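GTP pyrophosphokinase (Chlorobaculum tepidum, PDB 3IBW) is the ACT domain of an enzyme that transfers pyrophosphate to GTP in (p)ppGpp synthesis, and probably serves a regulatory role there. Local coordinates at residues A[7-12]-A[74-79]; A[29-34]-A[51-56]. The protein carries 1 engineered substitution. One frame throughout, in Å; residues are numbered along the deposited sequence.

Contact 1 of 2, residues A[7-12]-A[74-79]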
ATOM      1  N   GLY A   7     -12.237   3.007  -7.983  1.00 15.78           N
ATOM      2  CA  GLY A   7     -11.851   3.218  -6.600  1.00 16.01           C
ATOM      3  C   GLY A   7     -12.444   2.151  -5.699  1.00 16.05           C
ATOM      4  O   GLY A   7     -13.563   1.684  -5.932  1.00 14.50           O
ATOM      5  N   ILE A   8     -11.690   1.764  -4.673  1.00 13.69           N
ATOM      6  CA  ILE A   8     -12.128   0.752  -3.710  1.00 12.78           C
ATOM      7  C   ILE A   8     -11.811   1.262  -2.303  1.00 12.58           C
ATOM      8  O   ILE A   8     -10.717   1.767  -2.058  1.00 13.64           O
ATOM      9  CB  ILE A   8     -11.361  -0.594  -3.866  1.00 14.12           C
ATOM     10  CG1 ILE A   8     -11.564  -1.186  -5.260  1.00 13.40           C
ATOM     11  CG2 ILE A   8     -11.831  -1.584  -2.799  1.00 12.54           C
ATOM     12  CD1 ILE A   8     -10.732  -2.438  -5.497  1.00 14.33           C
ATOM     13  N   ARG A   9     -12.764   1.133  -1.388  1.00 10.75           N
ATOM     14  CA  ARG A   9     -12.536   1.554  -0.012  1.00  9.35           C
ATOM     15  C   ARG A   9     -12.658   0.347   0.907  1.00 11.46           C
ATOM     16  O   ARG A   9     -13.651  -0.382   0.861  1.00 10.48           O
ATOM     17  CB  ARG A   9     -13.539   2.622   0.417  1.00  9.20           C
ATOM     18  CG  ARG A   9     -13.465   2.962   1.907  1.00 14.12           C
ATOM     19  CD  ARG A   9     -14.216   4.247   2.201  1.00 20.89           C
ATOM     20  NE  ARG A   9     -14.345   4.533   3.629  1.00 17.35           N
ATOM     21  CZ  ARG A   9     -13.444   5.183   4.358  1.00 21.02           C
ATOM     22  NH1 ARG A   9     -12.316   5.609   3.805  1.00 17.14           N
ATOM     23  NH2 ARG A   9     -13.686   5.435   5.638  1.00 20.71           N
ATOM     24  N   ILE A  10     -11.638   0.146   1.736  1.00 10.77           N
ATOM     25  CA  ILE A  10     -11.611  -0.964   2.682  1.00 10.93           C
ATOM     26  C   ILE A  10     -11.519  -0.405   4.098  1.00 13.28           C
ATOM     27  O   ILE A  10     -10.764   0.533   4.353  1.00 10.20           O
ATOM     28  CB  ILE A  10     -10.370  -1.872   2.457  1.00 12.65           C
ATOM     29  CG1 ILE A  10     -10.329  -2.353   1.007  1.00 10.33           C
ATOM     30  CG2 ILE A  10     -10.391  -3.069   3.417  1.00  9.58           C
ATOM     31  CD1 ILE A  10      -9.231  -1.702   0.191  1.00 16.96           C
ATOM     32  N   VAL A  11     -12.303  -0.970   5.011  1.00 13.08           N
ATOM     33  CA  VAL A  11     -12.273  -0.560   6.412  1.00 10.95           C
ATOM     34  C   VAL A  11     -12.173  -1.877   7.192  1.00 10.46           C
ATOM     35  O   VAL A  11     -12.920  -2.826   6.929  1.00  9.82           O
ATOM     36  CB  VAL A  11     -13.551   0.222   6.823  1.00 10.45           C
ATOM     37  CG1 VAL A  11     -13.429   0.667   8.289  1.00 13.59           C
ATOM     38  CG2 VAL A  11     -13.741   1.438   5.913  1.00 10.27           C
ATOM     39  N   GLY A  12     -11.241  -1.934   8.139  1.00 10.58           N
ATOM     40  CA  GLY A  12     -11.047  -3.145   8.916  1.00 10.63           C
ATOM     41  C   GLY A  12     -10.432  -2.893  10.279  1.00 11.35           C
ATOM     42  O   GLY A  12     -10.164  -1.753  10.640  1.00 11.39           O
ATOM     43  N   THR A  74     -15.707  -3.863   5.834  1.00 13.80           N
ATOM     44  CA  THR A  74     -16.394  -3.531   4.589  1.00 12.88           C
ATOM     45  C   THR A  74     -15.437  -3.274   3.426  1.00 11.85           C
ATOM     46  O   THR A  74     -14.293  -2.872   3.626  1.00 10.26           O
ATOM     47  CB  THR A  74     -17.255  -2.227   4.741  1.00 14.29           C
ATOM     48  OG1 THR A  74     -16.401  -1.119   5.066  1.00 18.12           O
ATOM     49  CG2 THR A  74     -18.307  -2.381   5.844  1.00 18.44           C
ATOM     50  N   VAL A  75     -15.918  -3.533   2.214  1.00 10.33           N
ATOM     51  CA  VAL A  75     -15.174  -3.263   0.990  1.00 10.07           C
ATOM     52  C   VAL A  75     -16.266  -2.744   0.049  1.00 13.29           C
ATOM     53  O   VAL A  75     -17.272  -3.419  -0.184  1.00 12.78           O
ATOM     54  CB  VAL A  75     -14.521  -4.517   0.369  1.00 12.05           C
ATOM     55  CG1 VAL A  75     -13.799  -4.126  -0.926  1.00 10.62           C
ATOM     56  CG2 VAL A  75     -13.539  -5.131   1.355  1.00 11.18           C
ATOM     57  N   GLU A  76     -16.078  -1.541  -0.475  1.00 14.31           N
ATOM     58  CA  GLU A  76     -17.062  -0.952  -1.375  1.00 15.66           C
ATOM     59  C   GLU A  76     -16.351  -0.237  -2.505  1.00 15.54           C
ATOM     60  O   GLU A  76     -15.190   0.160  -2.367  1.00 14.81           O
ATOM     61  CB  GLU A  76     -17.944   0.060  -0.618  1.00 18.87           C
ATOM     62  CG  GLU A  76     -17.249   1.395  -0.315  1.00 26.09           C
ATOM     63  CD  GLU A  76     -17.867   2.166   0.852  1.00 39.72           C
ATOM     64  OE1 GLU A  76     -18.753   3.017   0.623  1.00 40.53           O
ATOM     65  OE2 GLU A  76     -17.469   1.897   2.007  1.00 35.94           O
ATOM     66  N   ARG A  77     -17.038  -0.095  -3.631  1.00 12.68           N
ATOM     67  CA  ARG A  77     -16.478   0.627  -4.759  1.00 14.57           C
ATOM     68  C   ARG A  77     -16.729   2.123  -4.510  1.00 18.42           C
ATOM     69  O   ARG A  77     -17.819   2.530  -4.097  1.00 18.20           O
ATOM     70  CB  ARG A  77     -17.166   0.220  -6.056  1.00 15.48           C
ATOM     71  CG  ARG A  77     -16.624   0.939  -7.268  1.00 10.21           C
ATOM     72  CD  ARG A  77     -17.259   0.388  -8.517  1.00 13.29           C
ATOM     73  NE  ARG A  77     -16.892   1.175  -9.682  1.00 16.38           N
ATOM     74  CZ  ARG A  77     -17.275   0.888 -10.917  1.00 16.10           C
ATOM     75  NH1 ARG A  77     -18.038  -0.174 -11.139  1.00 15.99           N
ATOM     76  NH2 ARG A  77     -16.911   1.672 -11.924  1.00 14.44           N
ATOM     77  N   LEU A  78     -15.708   2.932  -4.765  1.00 19.97           N
ATOM     78  CA  LEU A  78     -15.784   4.381  -4.590  1.00 24.39           C
ATOM     79  C   LEU A  78     -16.164   5.056  -5.898  1.00 27.30           C
ATOM     80  O   LEU A  78     -15.846   4.547  -6.973  1.00 28.15           O
ATOM     81  CB  LEU A  78     -14.421   4.939  -4.173  1.00 26.15           C
ATOM     82  CG  LEU A  78     -13.910   4.732  -2.749  1.00 28.43           C
ATOM     83  CD1 LEU A  78     -12.509   5.313  -2.619  1.00 28.03           C
ATOM     84  CD2 LEU A  78     -14.864   5.409  -1.766  1.00 23.98           C
ATOM     85  N   SER A  79     -16.857   6.191  -5.813  1.00 30.33           N
ATOM     86  CA  SER A  79     -17.203   6.938  -7.021  1.00 33.51           C
ATOM     87  C   SER A  79     -16.601   8.349  -6.973  1.00 34.17           C
ATOM     88  O   SER A  79     -16.199   8.834  -5.910  1.00 37.18           O
ATOM     89  CB  SER A  79     -18.720   7.005  -7.245  1.00 34.33           C
ATOM     90  OG  SER A  79     -19.391   7.688  -6.211  1.00 36.69           O
TER
HETATM   91  O   HOH W   1     -14.881   3.322  -9.165  1.00 15.61           O
HETATM   92  O   HOH W   2     -15.580   0.071   2.730  1.00 13.28           O
HETATM   93  O   HOH W   3     -16.718   3.036   4.013  1.00 41.09           O
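Arg-9 and Glu-76 run side by side off the same face of an antiparallel strand pair, with guanidinium and carboxylate planes 71° apart. They stop short of a salt bridge, Arg-9 NE lying 4.4 Å from Glu-76 OE2; a water lies between the two atoms, but its very short approach to OE2 makes the bridge doubtful in detail. A second water donates to Arg-9 O and Glu-76 OE2 and accepts from Thr-74 OG1. Below the side chains, Arg-9 N to Glu-76 O (2.8 Å) and Glu-76 N to Arg-9 O (3.0 Å) close the hydrogen-bonded pair. With CG beside its backbone N (chi1 -75°), Leu-78 reaches obliquely over Arg-9, its CD2 3.8 Å from Arg-9 CB. With alanine in place of Leu-78, the aliphatic stem of Arg-9 is likely to lose its cover on that side, and a gap to open beside the Ile-8 carbonyl. The face bearing Ile-8, Ile-10 and Val-75 is mostly apolar: Ile-8 CG2 meets Val-75 CG1 at 3.7 Å, the two side chains pointing the same way. Helix 56-67 covers this face, Met-63 touching both residues, while strand 44-53 flanks 7-12 along its other edge and supplies Asn-48, whose OD1 accepts from Arg-9 NH1.

Contact 2 of 2, residues A[29-34]-A[51-56]; sequences FDTNIR and IFVKNT
Thr-31, Asn-32 and Ile-33 meet Phe-52 and Ile-51 at the open end of the beta hairpin formed by strands 32-41 and 44-53, part of the four-stranded antiparallel sheet of the ACT fold. One backbone bond, Phe-52 N to Asn-32 O at 2.8 Å, joins the segments; the same oxygen also receives a CA-H...O contact from Ile-51.

The close packing is on the helix-facing side. Ile-51 sends CG2 past the backbone of Ile-33 and obliquely toward its side chain, 4.2 Å from Ile-33 CG1. Thr-31 lays CB 3.5 Å from Phe-52 O, and its CG2 comes within 4.3 Å of Val-53 CG2. Its hydroxyl, turned between the backbone N and the carbonyl carbon (chi1 63°), ends among the carbons of Ile-51, buried without a polar partner in the model. Leu-62 and Lys-58 of helix 56-67 close over this side.

The face bearing Asn-32 and Phe-52 is more open. There the two side chains lie alongside each other, amide and ring planes 34° apart. Arg-34 bends at chi2 and chi3 and comes up to the edge of the Phe-52 ring, at a spacing too short to trust. Its NH1 makes a salt bridge to Asp-14 of the second subunit, bringing the dimer interface to this hairpin. Beyond Val-53 the segments part, and Asn-55 caps helix 56-67 through OD1 to Lys-58 N. Within 29-34, Arg-34 NH1 also gives a weak, bent bond to Asn-32 OD1, at 2.7 Å.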
ATOM      1  N   PHE A  29      -2.349  -8.102  -6.370  1.00 22.22           N
ATOM      2  CA  PHE A  29      -3.355  -7.877  -7.409  1.00 24.63           C
ATOM      3  C   PHE A  29      -2.696  -7.755  -8.789  1.00 27.67           C
ATOM      4  O   PHE A  29      -1.595  -7.211  -8.923  1.00 26.13           O
ATOM      5  CB  PHE A  29      -4.081  -6.547  -7.205  1.00 24.34           C
ATOM      6  CG  PHE A  29      -5.145  -6.574  -6.160  1.00 22.48           C
ATOM      7  CD1 PHE A  29      -5.653  -7.780  -5.709  1.00 21.76           C
ATOM      8  CD2 PHE A  29      -5.683  -5.387  -5.662  1.00 23.81           C
ATOM      9  CE1 PHE A  29      -6.662  -7.819  -4.752  1.00 22.74           C
ATOM     10  CE2 PHE A  29      -6.696  -5.414  -4.704  1.00 24.56           C
ATOM     11  CZ  PHE A  29      -7.190  -6.635  -4.257  1.00 17.65           C
ATOM     12  N   ASP A  30      -3.385  -8.248  -9.809  1.00 28.90           N
ATOM     13  CA  ASP A  30      -2.906  -8.153 -11.182  1.00 34.49           C
ATOM     14  C   ASP A  30      -3.499  -6.864 -11.795  1.00 34.40           C
ATOM     15  O   ASP A  30      -4.323  -6.926 -12.711  1.00 36.52           O
ATOM     16  CB  ASP A  30      -3.362  -9.383 -11.982  1.00 36.37           C
ATOM     17  CG  ASP A  30      -2.986  -9.308 -13.454  1.00 42.90           C
ATOM     18  OD1 ASP A  30      -1.815  -8.995 -13.766  1.00 47.70           O
ATOM     19  OD2 ASP A  30      -3.869  -9.570 -14.299  1.00 47.07           O
ATOM     20  N   THR A  31      -3.096  -5.703 -11.269  1.00 32.64           N
ATOM     21  CA  THR A  31      -3.561  -4.410 -11.788  1.00 31.19           C
ATOM     22  C   THR A  31      -2.570  -3.261 -11.566  1.00 26.98           C
ATOM     23  O   THR A  31      -1.572  -3.387 -10.855  1.00 27.47           O
ATOM     24  CB  THR A  31      -4.935  -3.955 -11.187  1.00 29.08           C
ATOM     25  OG1 THR A  31      -4.807  -3.749  -9.777  1.00 36.73           O
ATOM     26  CG2 THR A  31      -6.022  -4.984 -11.462  1.00 36.34           C
ATOM     27  N   ASN A  32      -2.873  -2.139 -12.204  1.00 25.32           N
ATOM     28  CA  ASN A  32      -2.063  -0.929 -12.138  1.00 24.92           C
ATOM     29  C   ASN A  32      -2.588  -0.049 -11.011  1.00 21.89           C
ATOM     30  O   ASN A  32      -3.679   0.501 -11.115  1.00 20.73           O
ATOM     31  CB  ASN A  32      -2.178  -0.197 -13.476  1.00 27.18           C
ATOM     32  CG  ASN A  32      -1.355   1.069 -13.532  1.00 33.45           C
ATOM     33  OD1 ASN A  32      -0.563   1.357 -12.634  1.00 39.55           O
ATOM     34  ND2 ASN A  32      -1.541   1.839 -14.599  1.00 41.67           N
ATOM     35  N   ILE A  33      -1.816   0.088  -9.940  1.00 20.15           N
ATOM     36  CA  ILE A  33      -2.236   0.902  -8.805  1.00 19.63           C
ATOM     37  C   ILE A  33      -1.902   2.362  -9.062  1.00 19.29           C
ATOM     38  O   ILE A  33      -0.780   2.693  -9.452  1.00 21.11           O
ATOM     39  CB  ILE A  33      -1.545   0.423  -7.494  1.00 20.68           C
ATOM     40  CG1 ILE A  33      -1.975  -1.017  -7.182  1.00 23.51           C
ATOM     41  CG2 ILE A  33      -1.893   1.364  -6.338  1.00 21.95           C
ATOM     42  CD1 ILE A  33      -1.072  -1.718  -6.173  1.00 25.96           C
ATOM     43  N   ARG A  34      -2.887   3.232  -8.855  1.00 15.19           N
ATOM     44  CA  ARG A  34      -2.685   4.658  -9.049  1.00 15.39           C
ATOM     45  C   ARG A  34      -2.495   5.409  -7.737  1.00 15.31           C
ATOM     46  O   ARG A  34      -1.598   6.241  -7.621  1.00 17.52           O
ATOM     47  CB  ARG A  34      -3.862   5.273  -9.814  1.00 18.43           C
ATOM     48  CG  ARG A  34      -4.156   4.568 -11.121  1.00 24.62           C
ATOM     49  CD  ARG A  34      -2.860   4.094 -11.777  1.00 33.17           C
ATOM     50  NE  ARG A  34      -2.110   5.180 -12.396  1.00 37.28           N
ATOM     51  CZ  ARG A  34      -0.812   5.120 -12.672  1.00 37.79           C
ATOM     52  NH1 ARG A  34      -0.119   4.027 -12.378  1.00 27.28           N
ATOM     53  NH2 ARG A  34      -0.206   6.154 -13.240  1.00 38.54           N
ATOM     54  N   ILE A  51      -7.224   2.212  -8.754  1.00 11.45           N
ATOM     55  CA  ILE A  51      -6.515   1.303  -9.641  1.00 13.27           C
ATOM     56  C   ILE A  51      -7.085   1.374 -11.048  1.00 16.76           C
ATOM     57  O   ILE A  51      -8.213   1.839 -11.236  1.00 17.87           O
ATOM     58  CB  ILE A  51      -6.688  -0.180  -9.183  1.00 16.16           C
ATOM     59  CG1 ILE A  51      -8.185  -0.545  -9.135  1.00 17.46           C
ATOM     60  CG2 ILE A  51      -6.058  -0.403  -7.823  1.00 15.45           C
ATOM     61  CD1 ILE A  51      -8.448  -2.031  -8.950  1.00 25.19           C
ATOM     62  N   PHE A  52      -6.289   0.943 -12.027  1.00 18.71           N
ATOM     63  CA  PHE A  52      -6.751   0.850 -13.412  1.00 21.27           C
ATOM     64  C   PHE A  52      -7.070  -0.645 -13.538  1.00 22.16           C
ATOM     65  O   PHE A  52      -6.225  -1.507 -13.268  1.00 24.34           O
ATOM     66  CB  PHE A  52      -5.675   1.281 -14.408  1.00 22.33           C
ATOM     67  CG  PHE A  52      -5.626   2.758 -14.608  1.00 27.88           C
ATOM     68  CD1 PHE A  52      -6.650   3.420 -15.278  1.00 32.84           C
ATOM     69  CD2 PHE A  52      -4.572   3.496 -14.113  1.00 37.41           C
ATOM     70  CE1 PHE A  52      -6.621   4.801 -15.432  1.00 31.67           C
ATOM     71  CE2 PHE A  52      -4.537   4.882 -14.260  1.00 34.46           C
ATOM     72  CZ  PHE A  52      -5.555   5.531 -14.926  1.00 35.30           C
ATOM     73  N   VAL A  53      -8.298  -0.944 -13.949  1.00 19.42           N
ATOM     74  CA  VAL A  53      -8.750  -2.321 -14.047  1.00 17.80           C
ATOM     75  C   VAL A  53      -9.421  -2.603 -15.384  1.00 18.90           C
ATOM     76  O   VAL A  53      -9.988  -1.712 -16.011  1.00 15.13           O
ATOM     77  CB  VAL A  53      -9.696  -2.622 -12.837  1.00 20.83           C
ATOM     78  CG1 VAL A  53     -10.927  -1.749 -12.905  1.00 19.69           C
ATOM     79  CG2 VAL A  53     -10.056  -4.080 -12.791  1.00 19.76           C
ATOM     80  N   LYS A  54      -9.334  -3.859 -15.803  1.00 21.44           N
ATOM     81  CA  LYS A  54      -9.880  -4.325 -17.075  1.00 22.38           C
ATOM     82  C   LYS A  54     -11.354  -4.065 -17.314  1.00 21.48           C
ATOM     83  O   LYS A  54     -11.747  -3.489 -18.330  1.00 19.18           O
ATOM     84  CB  LYS A  54      -9.621  -5.828 -17.211  1.00 24.35           C
ATOM     85  CG  LYS A  54     -10.050  -6.443 -18.530  1.00 29.31           C
ATOM     86  CD  LYS A  54      -9.594  -7.896 -18.648  1.00 31.64           C
ATOM     87  CE  LYS A  54     -10.437  -8.831 -17.794  1.00 35.33           C
ATOM     88  NZ  LYS A  54     -10.301 -10.253 -18.238  1.00 39.87           N
ATOM     89  N   ASN A  55     -12.170  -4.510 -16.371  1.00 18.22           N
ATOM     90  CA  ASN A  55     -13.610  -4.356 -16.484  1.00 17.94           C
ATOM     91  C   ASN A  55     -14.250  -4.523 -15.115  1.00 16.47           C
ATOM     92  O   ASN A  55     -13.549  -4.741 -14.126  1.00 14.94           O
ATOM     93  CB  ASN A  55     -14.184  -5.392 -17.475  1.00 18.02           C
ATOM     94  CG  ASN A  55     -13.818  -6.834 -17.114  1.00 22.64           C
ATOM     95  OD1 ASN A  55     -13.664  -7.174 -15.943  1.00 17.20           O
ATOM     96  ND2 ASN A  55     -13.695  -7.689 -18.128  1.00 19.97           N
ATOM     97  N   THR A  56     -15.576  -4.436 -15.059  1.00 17.06           N
ATOM     98  CA  THR A  56     -16.281  -4.547 -13.787  1.00 17.72           C
ATOM     99  C   THR A  56     -16.169  -5.926 -13.147  1.00 16.78           C
ATOM    100  O   THR A  56     -16.023  -6.030 -11.928  1.00 15.51           O
ATOM    101  CB  THR A  56     -17.767  -4.156 -13.938  1.00 19.49           C
ATOM    102  OG1 THR A  56     -17.859  -2.886 -14.603  1.00 18.85           O
ATOM    103  CG2 THR A  56     -18.418  -4.031 -12.561  1.00 17.66           C
TER

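Overall arrangement
Both contacts pair antiparallel strands of one sheet, in which strands 4-13 and 44-53, one from each, are neighbours. Contact 1 lies deeper, its centre about 6 Å from that of the chain, against about 11 Å for contact 2; both are partly buried, and only contact 1 has exposed residues among those touching. Each joins an inner strand to an outermost one, contact 1 by five backbone hydrogen bonds between its segments and contact 2 by one. Each has a mainly apolar face under helix 56-67, where Ile-8 CD1 and Ile-51 CD1 pack 4.2 Å apart. Elsewhere they differ: waters gather round the Glu-76 carboxylate in contact 1, whereas contact 2 sets an aromatic ring beside an arginine engaged by the second subunit.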